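Local coordinates for Serine/threonine-protein kinase PknE (Mycobacterium tuberculosis, PDB 2H34) that catalyses ATP-dependent phosphorylation of protein serine and threonine residues through its cytoplasmic kinase domain and probably supports the bacterium's survival in its host, at residues 138-143 with 219-224; 155-160 with 173-178. All coordinates share one frame; numbering follows the deposited sequence.

Interaction 1. Residues 138-143 with 219-224; sequences AIVRQI and YALTCV
Leu-221 of helix 217-230 reaches across to helix 133-152 and meets Val-140 and Ile-143, which sit one helical turn apart. Its CB points toward residues 138-143, with the CA atoms of Val-140 and Leu-221 7.2 Å apart. CG stands anti to the backbone N (chi1 -162°), which carries the chain on toward helix 133-152; there it lies 3.8 Å from CG1 of Val-140. The two methyls then divide the work. CD2 turns to Val-140, 3.7 Å from CG1, and also passes 4.0 Å from the carbonyl O of that residue, a van der Waals approach to the backbone. CD1 turns to Ile-143, 3.7 Å from its CG2. On the other helix the contacts are equally selective: Val-140 offers CG1, placed anti to its own N by chi1 171°, and Ile-143 offers its CG2 branch, whereas its CD1 leads toward Ala-173 of strand 173-175; the CG2 branch that meets Leu-221 also lies near Leu-175. Leu-221 also touches Cys-284 and Leu-287 of helix 284-293, while Ile-139, Ile-143 and Val-224 all rest on Ile-165. These helices are the E and F helices of the protein-kinase fold, and the contact lies in the core of the C-terminal lobe. No hydrogen bond links the two segments, and the three residues that touch are buried; they hold together by aliphatic dispersion and exclusion of water, so shape rather than directional bonding sets how the helices fit.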
loop_
_atom_site.group_PDB
_atom_site.type_symbol
_atom_site.label_atom_id
_atom_site.label_comp_id
_atom_site.label_asym_id
_atom_site.label_seq_id
_atom_site.Cartn_x
_atom_site.Cartn_y
_atom_site.Cartn_z
ATOM N N ALA A 138 11.811 0.527 -9.179
ATOM C CA ALA A 138 11.052 -0.603 -9.705
ATOM C C ALA A 138 9.871 -0.928 -8.794
ATOM O O ALA A 138 8.744 -1.072 -9.258
ATOM C CB ALA A 138 11.933 -1.807 -9.887
ATOM N N ILE A 139 10.117 -1.006 -7.489
ATOM C CA ILE A 139 9.036 -1.287 -6.550
ATOM C C ILE A 139 7.997 -0.162 -6.536
ATOM O O ILE A 139 6.811 -0.421 -6.715
ATOM C CB ILE A 139 9.566 -1.679 -5.149
ATOM C CG1 ILE A 139 10.269 -3.041 -5.266
ATOM C CG2 ILE A 139 8.428 -1.766 -4.135
ATOM C CD1 ILE A 139 11.408 -3.245 -4.323
ATOM N N VAL A 140 8.430 1.085 -6.392
ATOM C CA VAL A 140 7.476 2.205 -6.402
ATOM C C VAL A 140 6.605 2.216 -7.663
ATOM O O VAL A 140 5.401 2.448 -7.589
ATOM C CB VAL A 140 8.186 3.554 -6.199
ATOM C CG1 VAL A 140 7.244 4.707 -6.431
ATOM C CG2 VAL A 140 8.734 3.628 -4.781
ATOM N N ARG A 141 7.212 1.916 -8.808
ATOM C CA ARG A 141 6.497 1.938 -10.086
ATOM C C ARG A 141 5.292 1.007 -10.087
ATOM O O ARG A 141 4.196 1.424 -10.435
ATOM C CB ARG A 141 7.435 1.643 -11.269
ATOM C CG ARG A 141 6.826 1.997 -12.624
ATOM C CD ARG A 141 7.657 1.542 -13.800
ATOM N NE ARG A 141 9.031 2.040 -13.708
ATOM C CZ ARG A 141 10.120 1.264 -13.709
ATOM N NH1 ARG A 141 10.004 -0.061 -13.820
ATOM N NH2 ARG A 141 11.332 1.810 -13.608
ATOM N N GLN A 142 5.506 -0.232 -9.656
ATOM C CA GLN A 142 4.451 -1.245 -9.589
ATOM C C GLN A 142 3.322 -0.922 -8.617
ATOM O O GLN A 142 2.173 -1.190 -8.925
ATOM C CB GLN A 142 5.018 -2.606 -9.210
ATOM C CG GLN A 142 6.053 -3.153 -10.131
ATOM C CD GLN A 142 6.747 -4.349 -9.529
ATOM O OE1 GLN A 142 7.846 -4.225 -8.994
ATOM N NE2 GLN A 142 6.106 -5.516 -9.591
ATOM N N ILE A 143 3.637 -0.394 -7.433
ATOM C CA ILE A 143 2.593 -0.055 -6.478
ATOM C C ILE A 143 1.815 1.178 -6.929
ATOM O O ILE A 143 0.590 1.215 -6.802
ATOM C CB ILE A 143 3.142 0.137 -5.044
ATOM C CG1 ILE A 143 3.480 -1.206 -4.429
ATOM C CG2 ILE A 143 2.121 0.806 -4.140
ATOM C CD1 ILE A 143 4.890 -1.534 -4.595
ATOM N N TYR A 219 1.125 11.177 -2.048
ATOM C CA TYR A 219 1.972 11.708 -0.978
ATOM C C TYR A 219 2.626 10.538 -0.253
ATOM O O TYR A 219 3.859 10.475 -0.134
ATOM C CB TYR A 219 1.139 12.538 0.011
ATOM C CG TYR A 219 1.925 13.267 1.103
ATOM C CD1 TYR A 219 2.202 14.626 0.983
ATOM C CD2 TYR A 219 2.344 12.620 2.268
ATOM C CE1 TYR A 219 2.896 15.320 1.966
ATOM C CE2 TYR A 219 3.050 13.309 3.260
ATOM C CZ TYR A 219 3.321 14.661 3.091
ATOM O OH TYR A 219 4.014 15.390 4.030
ATOM N N ALA A 220 1.791 9.615 0.227
ATOM C CA ALA A 220 2.257 8.442 0.943
ATOM C C ALA A 220 3.374 7.714 0.171
ATOM O O ALA A 220 4.467 7.487 0.705
ATOM C CB ALA A 220 1.093 7.523 1.216
ATOM N N LEU A 221 3.116 7.400 -1.097
ATOM C CA LEU A 221 4.087 6.664 -1.921
ATOM C C LEU A 221 5.454 7.343 -1.969
ATOM O O LEU A 221 6.489 6.675 -2.044
ATOM C CB LEU A 221 3.556 6.461 -3.338
ATOM C CG LEU A 221 4.215 5.390 -4.203
ATOM C CD1 LEU A 221 3.965 4.018 -3.629
ATOM C CD2 LEU A 221 3.691 5.456 -5.630
ATOM N N THR A 222 5.447 8.671 -1.918
ATOM C CA THR A 222 6.680 9.434 -1.999
ATOM C C THR A 222 7.476 9.314 -0.691
ATOM O O THR A 222 8.702 9.160 -0.724
ATOM C CB THR A 222 6.411 10.900 -2.394
ATOM O OG1 THR A 222 5.465 10.929 -3.461
ATOM C CG2 THR A 222 7.678 11.572 -2.855
ATOM N N CYS A 223 6.785 9.362 0.449
ATOM C CA CYS A 223 7.398 8.976 1.720
ATOM C C CYS A 223 7.976 7.546 1.625
ATOM O O CYS A 223 9.128 7.298 1.998
ATOM C CB CYS A 223 6.386 9.054 2.859
ATOM S SG CYS A 223 5.640 10.685 3.120
ATOM N N VAL A 224 7.192 6.615 1.091
ATOM C CA VAL A 224 7.660 5.248 0.976
ATOM C C VAL A 224 8.919 5.176 0.100
ATOM O O VAL A 224 9.905 4.517 0.468
ATOM C CB VAL A 224 6.566 4.300 0.458
ATOM C CG1 VAL A 224 7.154 2.934 0.173
ATOM C CG2 VAL A 224 5.457 4.172 1.473
#

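Interaction 2. Residues 155-160 with 173-178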
loop_
_atom_site.group_PDB
_atom_site.type_symbol
_atom_site.label_atom_id
_atom_site.label_comp_id
_atom_site.label_asym_id
_atom_site.label_seq_id
_atom_site.Cartn_x
_atom_site.Cartn_y
_atom_site.Cartn_z
ATOM N N ALA A 155 -12.118 3.509 -5.972
ATOM C CA ALA A 155 -11.757 2.922 -4.694
ATOM C C ALA A 155 -10.411 3.490 -4.256
ATOM O O ALA A 155 -9.464 2.746 -4.016
ATOM C CB ALA A 155 -11.698 1.416 -4.806
ATOM N N THR A 156 -10.333 4.818 -4.166
ATOM C CA THR A 156 -9.089 5.508 -3.805
ATOM C C THR A 156 -8.596 5.138 -2.404
ATOM O O THR A 156 -9.326 5.261 -1.419
ATOM C CB THR A 156 -9.230 7.051 -3.909
ATOM O OG1 THR A 156 -9.997 7.383 -5.067
ATOM C CG2 THR A 156 -7.869 7.722 -4.010
ATOM N N HIS A 157 -7.348 4.684 -2.339
ATOM C CA HIS A 157 -6.658 4.439 -1.077
ATOM C C HIS A 157 -6.202 5.746 -0.498
ATOM O O HIS A 157 -5.531 6.520 -1.170
ATOM C CB HIS A 157 -5.440 3.553 -1.305
ATOM C CG HIS A 157 -5.786 2.118 -1.524
ATOM N ND1 HIS A 157 -5.173 1.093 -0.837
ATOM C CD2 HIS A 157 -6.711 1.539 -2.326
ATOM C CE1 HIS A 157 -5.691 -0.058 -1.226
ATOM N NE2 HIS A 157 -6.623 0.185 -2.132
ATOM N N ARG A 158 -6.552 5.986 0.759
ATOM C CA ARG A 158 -6.087 7.184 1.459
ATOM C C ARG A 158 -4.577 7.216 1.716
ATOM O O ARG A 158 -4.065 8.243 2.165
ATOM C CB ARG A 158 -6.841 7.359 2.778
ATOM C CG ARG A 158 -8.079 8.221 2.661
ATOM C CD ARG A 158 -8.782 8.336 4.004
ATOM N NE ARG A 158 -10.212 8.601 3.846
ATOM C CZ ARG A 158 -11.171 8.004 4.547
ATOM N NH1 ARG A 158 -10.862 7.092 5.467
ATOM N NH2 ARG A 158 -12.441 8.308 4.317
ATOM N N ASP A 159 -3.875 6.107 1.450
ATOM C CA ASP A 159 -2.442 6.003 1.755
ATOM C C ASP A 159 -1.812 4.660 1.419
ATOM O O ASP A 159 -2.466 3.747 0.907
ATOM C CB ASP A 159 -2.219 6.229 3.240
ATOM C CG ASP A 159 -2.960 5.232 4.076
ATOM O OD1 ASP A 159 -3.099 4.075 3.617
ATOM O OD2 ASP A 159 -3.426 5.619 5.175
ATOM N N VAL A 160 -0.526 4.549 1.743
ATOM C CA VAL A 160 0.255 3.344 1.517
ATOM C C VAL A 160 1.211 3.205 2.690
ATOM O O VAL A 160 1.786 4.205 3.149
ATOM C CB VAL A 160 1.124 3.436 0.240
ATOM C CG1 VAL A 160 1.252 2.075 -0.417
ATOM C CG2 VAL A 160 0.558 4.422 -0.749
ATOM N N ALA A 173 5.917 -6.756 -7.057
ATOM C CA ALA A 173 5.241 -6.207 -5.896
ATOM C C ALA A 173 3.745 -6.046 -6.080
ATOM O O ALA A 173 3.294 -5.544 -7.094
ATOM C CB ALA A 173 5.865 -4.885 -5.505
ATOM N N TYR A 174 2.993 -6.460 -5.065
ATOM C CA TYR A 174 1.557 -6.257 -5.014
ATOM C C TYR A 174 1.181 -5.273 -3.935
ATOM O O TYR A 174 1.761 -5.272 -2.852
ATOM C CB TYR A 174 0.856 -7.547 -4.652
ATOM C CG TYR A 174 0.938 -8.608 -5.679
ATOM C CD1 TYR A 174 0.027 -8.649 -6.712
ATOM C CD2 TYR A 174 1.912 -9.600 -5.603
ATOM C CE1 TYR A 174 0.096 -9.649 -7.668
ATOM C CE2 TYR A 174 1.980 -10.599 -6.540
ATOM C CZ TYR A 174 1.069 -10.613 -7.565
ATOM O OH TYR A 174 1.126 -11.578 -8.514
ATOM N N LEU A 175 0.168 -4.470 -4.220
ATOM C CA LEU A 175 -0.464 -3.662 -3.191
ATOM C C LEU A 175 -1.524 -4.520 -2.512
ATOM O O LEU A 175 -2.479 -4.952 -3.165
ATOM C CB LEU A 175 -1.097 -2.401 -3.801
ATOM C CG LEU A 175 -1.904 -1.540 -2.828
ATOM C CD1 LEU A 175 -0.986 -0.671 -1.970
ATOM C CD2 LEU A 175 -2.930 -0.688 -3.555
ATOM N N VAL A 176 -1.338 -4.782 -1.216
ATOM C CA VAL A 176 -2.328 -5.522 -0.410
ATOM C C VAL A 176 -2.959 -4.636 0.666
ATOM O O VAL A 176 -2.318 -3.718 1.172
ATOM C CB VAL A 176 -1.729 -6.786 0.262
ATOM C CG1 VAL A 176 -1.496 -7.867 -0.752
ATOM C CG2 VAL A 176 -0.431 -6.466 0.978
ATOM N N ASP A 177 -4.204 -4.918 1.031
ATOM C CA ASP A 177 -4.902 -4.072 2.006
ATOM C C ASP A 177 -4.770 -4.484 3.489
ATOM O O ASP A 177 -5.662 -4.184 4.286
ATOM C CB ASP A 177 -6.383 -3.903 1.616
ATOM C CG ASP A 177 -7.211 -5.181 1.818
ATOM O OD1 ASP A 177 -6.824 -6.050 2.639
ATOM O OD2 ASP A 177 -8.274 -5.310 1.158
ATOM N N PHE A 178 -3.674 -5.155 3.862
ATOM C CA PHE A 178 -3.517 -5.663 5.246
ATOM C C PHE A 178 -2.081 -5.635 5.816
ATOM O O PHE A 178 -1.206 -4.983 5.245
ATOM C CB PHE A 178 -4.180 -7.044 5.421
ATOM C CG PHE A 178 -3.931 -8.007 4.290
ATOM C CD1 PHE A 178 -2.944 -8.986 4.396
ATOM C CD2 PHE A 178 -4.713 -7.974 3.136
ATOM C CE1 PHE A 178 -2.727 -9.909 3.355
ATOM C CE2 PHE A 178 -4.496 -8.885 2.088
ATOM C CZ PHE A 178 -3.504 -9.853 2.203
#
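Leu-175 points its two methyls at different residues of the catalytic loop, and these touches form the close-packed part of the contact. CD2 lies over one face of the His-157 imidazole, 3.6 Å above its plane and displaced toward the rim near CE1; the line to the ring centroid is 25° off the normal, a CH-pi contact. CD1 meets CG1 of Val-160 at 3.9 Å, the two side chains crossing at about a right angle. The first torsion of Leu-175 (chi1 175°) swings CG away from its own N toward the loop, backed by Ala-146 and Leu-147 of helix 133-152. Toward the active site the contact opens out. Asp-177, the exposed DFG aspartate, adds only slight burial, its OD2 standing 6.6 Å from NE2 of His-157 and salt-bridged to Lys-65. OD2 of Asp-159, the predicted proton acceptor of the HRD motif, forms a salt bridge with Arg-206. Phe-178 makes no contact with 155-160, so the regulatory-spine contact between DFG phenylalanine and HRD histidine, typical of active kinases, is not made here. Apolar and CH-pi packing therefore joins the catalytic loop to the strand leading into DFG, while acidic groups bond to basic partners outside it.

Overall arrangement
Both contacts belong to the C-terminal lobe of the kinase domain, their centres 11 Å apart. Along the chain the order is 138-143, 155-160, 173-178 and 219-224, so both segments of interaction 2 fall between those of interaction 1. Helix 133-152 runs on into the loop of 155-160, and helix 217-230 is the next modelled helix or strand after strand 173-175. The contacts also touch: CD1 of Ile-143 lies 3.6 Å from CB of Ala-173, and CB of Ala-220 lies 3.4 Å from the backbone N of Val-160. Thus helix 133-152 meets the strand before the DFG motif and helix 217-230 meets the catalytic loop, so the active-site segments sit directly on the lobe's helical core.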